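Local coordinates for protein B (Streptococcus agalactiae, PDB 5H6I) that acts as the secreted CAMP factor, a pore-forming toxin with membrane-permeabilizing activity, and also binds the Fc part of IgG, at residues D91-G96 with A143-I148; V75-T80 with R137-F142. All coordinates share one frame; numbering follows the deposited sequence.

Contact 1. Residues D91-G96 with A143-I148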
ATOM      1  N   ASP A  91     -30.094  12.241   7.894  1.00 90.76           N
ATOM      2  CA  ASP A  91     -29.473  11.220   8.729  1.00 79.64           C
ATOM      3  C   ASP A  91     -28.076  10.907   8.201  1.00 76.25           C
ATOM      4  O   ASP A  91     -27.925  10.449   7.063  1.00 75.19           O
ATOM      5  CB  ASP A  91     -30.341   9.964   8.749  1.00 81.07           C
ATOM      6  CG  ASP A  91     -29.732   8.841   9.567  1.00 87.21           C
ATOM      7  OD1 ASP A  91     -28.960   9.129  10.506  1.00 89.80           O
ATOM      8  OD2 ASP A  91     -30.028   7.664   9.268  1.00 87.93           O
ATOM      9  N   LEU A  92     -27.059  11.152   9.027  1.00 79.57           N
ATOM     10  CA  LEU A  92     -25.670  10.920   8.655  1.00 80.41           C
ATOM     11  C   LEU A  92     -25.112   9.634   9.256  1.00 78.31           C
ATOM     12  O   LEU A  92     -23.889   9.487   9.363  1.00 78.26           O
ATOM     13  CB  LEU A  92     -24.808  12.111   9.074  1.00 71.79           C
ATOM     14  CG  LEU A  92     -25.054  13.439   8.356  1.00 83.30           C
ATOM     15  CD1 LEU A  92     -24.074  14.492   8.844  1.00 86.85           C
ATOM     16  CD2 LEU A  92     -24.953  13.273   6.849  1.00 82.00           C
ATOM     17  N   ASN A  93     -25.980   8.700   9.648  1.00 84.55           N
ATOM     18  CA  ASN A  93     -25.511   7.478  10.293  1.00 81.65           C
ATOM     19  C   ASN A  93     -24.840   6.546   9.291  1.00 78.59           C
ATOM     20  O   ASN A  93     -23.699   6.117   9.496  1.00 70.46           O
ATOM     21  CB  ASN A  93     -26.674   6.772  10.990  1.00 84.08           C
ATOM     22  CG  ASN A  93     -26.248   5.486  11.672  1.00 82.64           C
ATOM     23  OD1 ASN A  93     -25.469   5.503  12.625  1.00 76.71           O
ATOM     24  ND2 ASN A  93     -26.758   4.361  11.184  1.00 80.31           N
ATOM     25  N   SER A  94     -25.539   6.218   8.201  1.00 77.69           N
ATOM     26  CA  SER A  94     -24.974   5.308   7.211  1.00 71.34           C
ATOM     27  C   SER A  94     -23.767   5.924   6.516  1.00 70.19           C
ATOM     28  O   SER A  94     -22.784   5.229   6.237  1.00 71.13           O
ATOM     29  CB  SER A  94     -26.040   4.916   6.188  1.00 73.72           C
ATOM     30  OG  SER A  94     -26.078   5.836   5.113  1.00 86.72           O
ATOM     31  N   ILE A  95     -23.821   7.228   6.231  1.00 74.18           N
ATOM     32  CA  ILE A  95     -22.701   7.882   5.564  1.00 63.69           C
ATOM     33  C   ILE A  95     -21.474   7.911   6.469  1.00 65.90           C
ATOM     34  O   ILE A  95     -20.336   7.923   5.982  1.00 63.42           O
ATOM     35  CB  ILE A  95     -23.105   9.299   5.103  1.00 66.07           C
ATOM     36  CG1 ILE A  95     -22.282   9.725   3.886  1.00 62.20           C
ATOM     37  CG2 ILE A  95     -22.954  10.309   6.229  1.00 81.35           C
ATOM     38  CD1 ILE A  95     -22.635   8.978   2.622  1.00 68.18           C
ATOM     39  N   GLY A  96     -21.674   7.904   7.785  1.00 65.25           N
ATOM     40  CA  GLY A  96     -20.566   7.955   8.718  1.00 70.61           C
ATOM     41  C   GLY A  96     -19.908   6.607   8.915  1.00 72.06           C
ATOM     42  O   GLY A  96     -18.683   6.518   9.041  1.00 62.97           O
ATOM     43  N   ALA A 143     -26.050  -1.985   1.648  1.00 69.46           N
ATOM     44  CA  ALA A 143     -25.338  -2.530   2.797  1.00 66.09           C
ATOM     45  C   ALA A 143     -25.741  -1.778   4.059  1.00 69.64           C
ATOM     46  O   ALA A 143     -25.557  -0.560   4.152  1.00 68.93           O
ATOM     47  CB  ALA A 143     -23.830  -2.443   2.578  1.00 69.29           C
ATOM     48  N   SER A 144     -26.293  -2.503   5.028  1.00 52.78           N
ATOM     49  CA  SER A 144     -26.677  -1.890   6.288  1.00 68.92           C
ATOM     50  C   SER A 144     -25.439  -1.522   7.101  1.00 68.01           C
ATOM     51  O   SER A 144     -24.324  -1.981   6.834  1.00 67.14           O
ATOM     52  CB  SER A 144     -27.573  -2.833   7.091  1.00 69.10           C
ATOM     53  OG  SER A 144     -26.907  -4.052   7.377  1.00 63.66           O
ATOM     54  N   VAL A 145     -25.649  -0.670   8.107  1.00 57.57           N
ATOM     55  CA  VAL A 145     -24.554  -0.274   8.989  1.00 66.95           C
ATOM     56  C   VAL A 145     -24.011  -1.487   9.734  1.00 73.60           C
ATOM     57  O   VAL A 145     -22.801  -1.603   9.970  1.00 68.27           O
ATOM     58  CB  VAL A 145     -25.027   0.832   9.954  1.00 56.80           C
ATOM     59  CG1 VAL A 145     -24.167   0.868  11.211  1.00 55.10           C
ATOM     60  CG2 VAL A 145     -25.010   2.181   9.256  1.00 70.86           C
ATOM     61  N   ASP A 146     -24.893  -2.423  10.095  1.00 65.53           N
ATOM     62  CA  ASP A 146     -24.454  -3.628  10.791  1.00 66.40           C
ATOM     63  C   ASP A 146     -23.588  -4.505   9.894  1.00 61.56           C
ATOM     64  O   ASP A 146     -22.573  -5.049  10.344  1.00 56.73           O
ATOM     65  CB  ASP A 146     -25.665  -4.410  11.300  1.00 66.09           C
ATOM     66  CG  ASP A 146     -26.260  -3.809  12.559  1.00 72.55           C
ATOM     67  OD1 ASP A 146     -25.648  -2.877  13.122  1.00 67.95           O
ATOM     68  OD2 ASP A 146     -27.338  -4.271  12.989  1.00 91.14           O
ATOM     69  N   SER A 147     -23.971  -4.658   8.622  1.00 57.36           N
ATOM     70  CA  SER A 147     -23.188  -5.490   7.715  1.00 54.27           C
ATOM     71  C   SER A 147     -21.837  -4.860   7.397  1.00 68.40           C
ATOM     72  O   SER A 147     -20.885  -5.573   7.063  1.00 66.39           O
ATOM     73  CB  SER A 147     -23.972  -5.750   6.428  1.00 51.47           C
ATOM     74  OG  SER A 147     -23.984  -4.606   5.593  1.00 75.78           O
ATOM     75  N   ILE A 148     -21.735  -3.533   7.492  1.00 61.07           N
ATOM     76  CA  ILE A 148     -20.445  -2.874   7.315  1.00 63.34           C
ATOM     77  C   ILE A 148     -19.561  -3.109   8.534  1.00 65.99           C
ATOM     78  O   ILE A 148     -18.389  -3.487   8.411  1.00 60.63           O
ATOM     79  CB  ILE A 148     -20.641  -1.372   7.043  1.00 59.80           C
ATOM     80  CG1 ILE A 148     -21.221  -1.154   5.645  1.00 63.19           C
ATOM     81  CG2 ILE A 148     -19.326  -0.622   7.202  1.00 46.24           C
ATOM     82  CD1 ILE A 148     -21.454   0.298   5.306  1.00 57.57           C
TER

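Contact 2. Residues V75-T80 with R137-F142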
ATOM      1  N   VAL A  75     -14.195   6.881  -1.966  1.00 50.20           N
ATOM      2  CA  VAL A  75     -14.023   8.197  -1.357  1.00 53.35           C
ATOM      3  C   VAL A  75     -14.754   9.258  -2.169  1.00 55.73           C
ATOM      4  O   VAL A  75     -15.369  10.176  -1.614  1.00 55.20           O
ATOM      5  CB  VAL A  75     -12.524   8.527  -1.215  1.00 57.33           C
ATOM      6  CG1 VAL A  75     -12.327   9.981  -0.814  1.00 48.10           C
ATOM      7  CG2 VAL A  75     -11.871   7.601  -0.202  1.00 52.38           C
ATOM      8  N   GLU A  76     -14.711   9.140  -3.498  1.00 52.93           N
ATOM      9  CA  GLU A  76     -15.330  10.143  -4.357  1.00 55.67           C
ATOM     10  C   GLU A  76     -16.849  10.025  -4.384  1.00 57.30           C
ATOM     11  O   GLU A  76     -17.541  11.045  -4.471  1.00 60.07           O
ATOM     12  CB  GLU A  76     -14.768  10.035  -5.774  1.00 53.48           C
ATOM     13  CG  GLU A  76     -14.386  11.370  -6.389  1.00 64.15           C
ATOM     14  CD  GLU A  76     -13.547  12.223  -5.456  1.00 80.48           C
ATOM     15  OE1 GLU A  76     -13.895  13.406  -5.259  1.00 81.80           O
ATOM     16  OE2 GLU A  76     -12.539  11.713  -4.923  1.00 70.71           O
ATOM     17  N   LYS A  77     -17.387   8.804  -4.311  1.00 41.62           N
ATOM     18  CA  LYS A  77     -18.838   8.648  -4.324  1.00 55.84           C
ATOM     19  C   LYS A  77     -19.455   9.053  -2.991  1.00 57.46           C
ATOM     20  O   LYS A  77     -20.622   9.459  -2.949  1.00 64.01           O
ATOM     21  CB  LYS A  77     -19.211   7.209  -4.687  1.00 54.00           C
ATOM     22  CG  LYS A  77     -19.739   6.376  -3.534  1.00 61.78           C
ATOM     23  CD  LYS A  77     -20.234   5.020  -4.007  1.00 61.97           C
ATOM     24  CE  LYS A  77     -21.500   5.143  -4.837  1.00 58.15           C
ATOM     25  NZ  LYS A  77     -21.995   3.810  -5.281  1.00 66.51           N
ATOM     26  N   LEU A  78     -18.696   8.958  -1.897  1.00 59.22           N
ATOM     27  CA  LEU A  78     -19.188   9.457  -0.618  1.00 58.14           C
ATOM     28  C   LEU A  78     -19.146  10.979  -0.575  1.00 56.79           C
ATOM     29  O   LEU A  78     -20.058  11.617  -0.034  1.00 55.34           O
ATOM     30  CB  LEU A  78     -18.372   8.862   0.531  1.00 54.40           C
ATOM     31  CG  LEU A  78     -18.500   7.356   0.773  1.00 53.20           C
ATOM     32  CD1 LEU A  78     -17.301   6.831   1.549  1.00 46.32           C
ATOM     33  CD2 LEU A  78     -19.793   7.024   1.499  1.00 51.82           C
ATOM     34  N   LYS A  79     -18.097  11.578  -1.143  1.00 60.74           N
ATOM     35  CA  LYS A  79     -18.014  13.035  -1.213  1.00 53.98           C
ATOM     36  C   LYS A  79     -19.140  13.603  -2.065  1.00 54.14           C
ATOM     37  O   LYS A  79     -19.775  14.598  -1.695  1.00 56.22           O
ATOM     38  CB  LYS A  79     -16.655  13.456  -1.774  1.00 53.53           C
ATOM     39  CG  LYS A  79     -15.562  13.616  -0.734  1.00 60.40           C
ATOM     40  CD  LYS A  79     -14.393  14.412  -1.294  1.00 58.80           C
ATOM     41  CE  LYS A  79     -13.109  13.598  -1.278  1.00 69.25           C
ATOM     42  NZ  LYS A  79     -12.020  14.257  -2.050  1.00 78.88           N
ATOM     43  N   THR A  80     -19.397  12.981  -3.219  1.00 52.80           N
ATOM     44  CA  THR A  80     -20.480  13.440  -4.082  1.00 54.19           C
ATOM     45  C   THR A  80     -21.831  13.295  -3.392  1.00 56.90           C
ATOM     46  O   THR A  80     -22.715  14.144  -3.554  1.00 57.72           O
ATOM     47  CB  THR A  80     -20.460  12.669  -5.403  1.00 53.34           C
ATOM     48  OG1 THR A  80     -19.152  12.751  -5.984  1.00 52.37           O
ATOM     49  CG2 THR A  80     -21.475  13.243  -6.379  1.00 44.07           C
ATOM     50  N   ARG A 137     -18.832  -3.422   0.603  1.00 57.56           N
ATOM     51  CA  ARG A 137     -19.901  -2.999   1.503  1.00 60.78           C
ATOM     52  C   ARG A 137     -19.951  -1.481   1.626  1.00 54.06           C
ATOM     53  O   ARG A 137     -21.038  -0.896   1.714  1.00 50.29           O
ATOM     54  CB  ARG A 137     -19.720  -3.644   2.876  1.00 58.06           C
ATOM     55  CG  ARG A 137     -19.654  -5.161   2.846  1.00 66.35           C
ATOM     56  CD  ARG A 137     -21.023  -5.781   3.062  1.00 72.36           C
ATOM     57  NE  ARG A 137     -21.150  -6.360   4.396  1.00 77.93           N
ATOM     58  CZ  ARG A 137     -20.965  -7.647   4.674  1.00 76.96           C
ATOM     59  NH1 ARG A 137     -20.643  -8.495   3.707  1.00 79.69           N
ATOM     60  NH2 ARG A 137     -21.101  -8.085   5.917  1.00 67.37           N
ATOM     61  N   ILE A 138     -18.787  -0.826   1.635  1.00 53.85           N
ATOM     62  CA  ILE A 138     -18.749   0.633   1.686  1.00 56.52           C
ATOM     63  C   ILE A 138     -19.423   1.224   0.454  1.00 61.08           C
ATOM     64  O   ILE A 138     -20.122   2.242   0.535  1.00 48.37           O
ATOM     65  CB  ILE A 138     -17.297   1.125   1.826  1.00 54.74           C
ATOM     66  CG1 ILE A 138     -16.650   0.545   3.084  1.00 56.09           C
ATOM     67  CG2 ILE A 138     -17.243   2.646   1.856  1.00 49.64           C
ATOM     68  CD1 ILE A 138     -15.221   1.002   3.297  1.00 49.79           C
ATOM     69  N   LEU A 139     -19.232   0.590  -0.705  1.00 58.76           N
ATOM     70  CA  LEU A 139     -19.839   1.073  -1.940  1.00 58.18           C
ATOM     71  C   LEU A 139     -21.300   0.664  -2.062  1.00 58.85           C
ATOM     72  O   LEU A 139     -22.080   1.364  -2.716  1.00 64.66           O
ATOM     73  CB  LEU A 139     -19.058   0.551  -3.147  1.00 58.15           C
ATOM     74  CG  LEU A 139     -17.658   1.117  -3.379  1.00 55.67           C
ATOM     75  CD1 LEU A 139     -16.807   0.118  -4.143  1.00 47.71           C
ATOM     76  CD2 LEU A 139     -17.736   2.432  -4.129  1.00 54.46           C
ATOM     77  N   ASP A 140     -21.682  -0.449  -1.452  1.00 60.71           N
ATOM     78  CA  ASP A 140     -23.023  -1.004  -1.597  1.00 57.09           C
ATOM     79  C   ASP A 140     -24.068  -0.086  -0.978  1.00 64.96           C
ATOM     80  O   ASP A 140     -24.053   0.110   0.245  1.00 65.87           O
ATOM     81  CB  ASP A 140     -23.080  -2.387  -0.948  1.00 61.21           C
ATOM     82  CG  ASP A 140     -24.325  -3.163  -1.330  1.00 59.59           C
ATOM     83  OD1 ASP A 140     -25.125  -2.655  -2.143  1.00 58.37           O
ATOM     84  OD2 ASP A 140     -24.503  -4.287  -0.814  1.00 66.22           O
ATOM     85  N   PRO A 141     -24.984   0.491  -1.761  1.00 68.31           N
ATOM     86  CA  PRO A 141     -26.033   1.328  -1.157  1.00 67.76           C
ATOM     87  C   PRO A 141     -26.989   0.542  -0.280  1.00 63.51           C
ATOM     88  O   PRO A 141     -27.596   1.116   0.633  1.00 53.68           O
ATOM     89  CB  PRO A 141     -26.750   1.929  -2.377  1.00 65.11           C
ATOM     90  CG  PRO A 141     -25.815   1.716  -3.536  1.00 75.00           C
ATOM     91  CD  PRO A 141     -25.082   0.453  -3.229  1.00 63.63           C
ATOM     92  N   PHE A 142     -27.141  -0.756  -0.528  1.00 61.78           N
ATOM     93  CA  PHE A 142     -28.030  -1.602   0.254  1.00 62.31           C
ATOM     94  C   PHE A 142     -27.349  -2.215   1.470  1.00 68.73           C
ATOM     95  O   PHE A 142     -28.012  -2.903   2.252  1.00 71.00           O
ATOM     96  CB  PHE A 142     -28.608  -2.714  -0.629  1.00 58.70           C
ATOM     97  CG  PHE A 142     -29.413  -2.207  -1.791  1.00 71.42           C
ATOM     98  CD1 PHE A 142     -30.218  -1.087  -1.657  1.00 74.66           C
ATOM     99  CD2 PHE A 142     -29.362  -2.847  -3.018  1.00 73.75           C
ATOM    100  CE1 PHE A 142     -30.960  -0.616  -2.724  1.00 76.62           C
ATOM    101  CE2 PHE A 142     -30.102  -2.382  -4.090  1.00 71.73           C
ATOM    102  CZ  PHE A 142     -30.902  -1.264  -3.943  1.00 83.68           C
TER

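Contact 1. Residues D91-G96 with A143-I148
Val145 carries almost the whole of this contact through one methyl group, a compact example of two helix starts meeting through a single methyl. Its CB points toward segment 91-96, and CG2, lying anti to the carbonyl carbon and beside the backbone N, reaches the first turn of the facing helix. There it lies 3.7 Å from Ser94 CA and 3.4 Å from Asn93 ND2. The close part is thus a methyl set against backbone and an amide nitrogen, where the two backbones come nearest, 5.9 Å between Ser94 CA and Val145 CA. Asn93 arrives there because its CG is anti to the backbone N (chi1 180°), which swings the amide, at a slant, toward the CG2 branch of the valine.

Around this point the contact thins quickly. Ser94 meets the same methyl from 4.2 Å, CB to CG2, no hydrogen bond joins the segments, and just 125 Å² is buried in all. Asn93 is exposed as a residue and Ser94 and Val145 are partly so, which keeps the contact at the surface of the protein.

Each helix start is instead tied up within its own segment. Asp91 OD1 takes the Asn93 N-H at 3.1 Å in an Asx turn, met from above the carboxylate plane. Ser144 is the N-cap of the other helix: its OG accepts from Ser147 N at 3.2 Å, while Ser147 OG returns a bond to Ser144 O at 2.9 Å. That carbonyl also accepts from Ile148 N, on the same face of its plane.

Inward, the helical bundle takes over. Ile95 packs on helices 35-58 and 65-84 through Met41, Leu78 and Leu82, whereas Val145 and Ile148 continue along helix 93-115 over Ser97, Arg98 and Ala101.

Contact 2. Residues V75-T80 with R137-F142
A lysine used chiefly for its carbon chain is the odd feature here: Lys77 stretches out from helix 65-84 across Leu139, the last residue of helix 121-139. Its CD sits 3.6 Å from Leu139 CD2, the two side chains passing at a slant. The chain then bends at chi3 (-69°), which brings NZ round to 3.5 Å from Leu139 O, where the helix gives way to Asp140. No hydrogen bond is formed across the segments, so the ammonium group lies near that carbonyl without being bonded to it.

Beneath the lysine lies a more conventional apolar layer. Leu78 CD1 meets Ile138 CG2 at 4.2 Å, and the two buried side chains cross at about a right angle. Both belong to a wider core, Leu78 packing also on Leu45, Ile95 and Leu102, and Ile138 on Ala101. Leu139 extends the seam along helix 65-84 to Glu70 and Ser74.

Past the helix end, Asp140 OD1 accepts from Phe142 N at 3.2 Å, an Asx turn that shapes the chain through Pro141. The main-chain carbonyl of Ile138 is taken by Arg98 NH1, from helix 93-115.

The chemistry is therefore graded from inside to outside. Aliphatic branches make the buried join between the helices, and the lysine lays one methylene, CD, against the leucine at the outer border while keeping its charge near a helix C-terminus, where the dipole would probably favour a cation.

In the fold
The two contacts lie at one end of the same helical bundle, their centres about 10 Å apart, and their segments alternate along the chain. Segment 137-142 runs directly into 143-148, so one turn between helices serves both. Arg137 NH2 reaches forward along the chain to Ser147 O at 2.8 Å, a probable hydrogen bond, and Ala143 CB packs on Arg137 O at 3.3 Å. Between the first segments, Ile95 CD1 touches Leu78 CD2 at 3.6 Å, linking segment 91-96 to the apolar layer of contact 2. Segments 75-80 and 91-96 both fall within the region assigned to binding the IgG constant region.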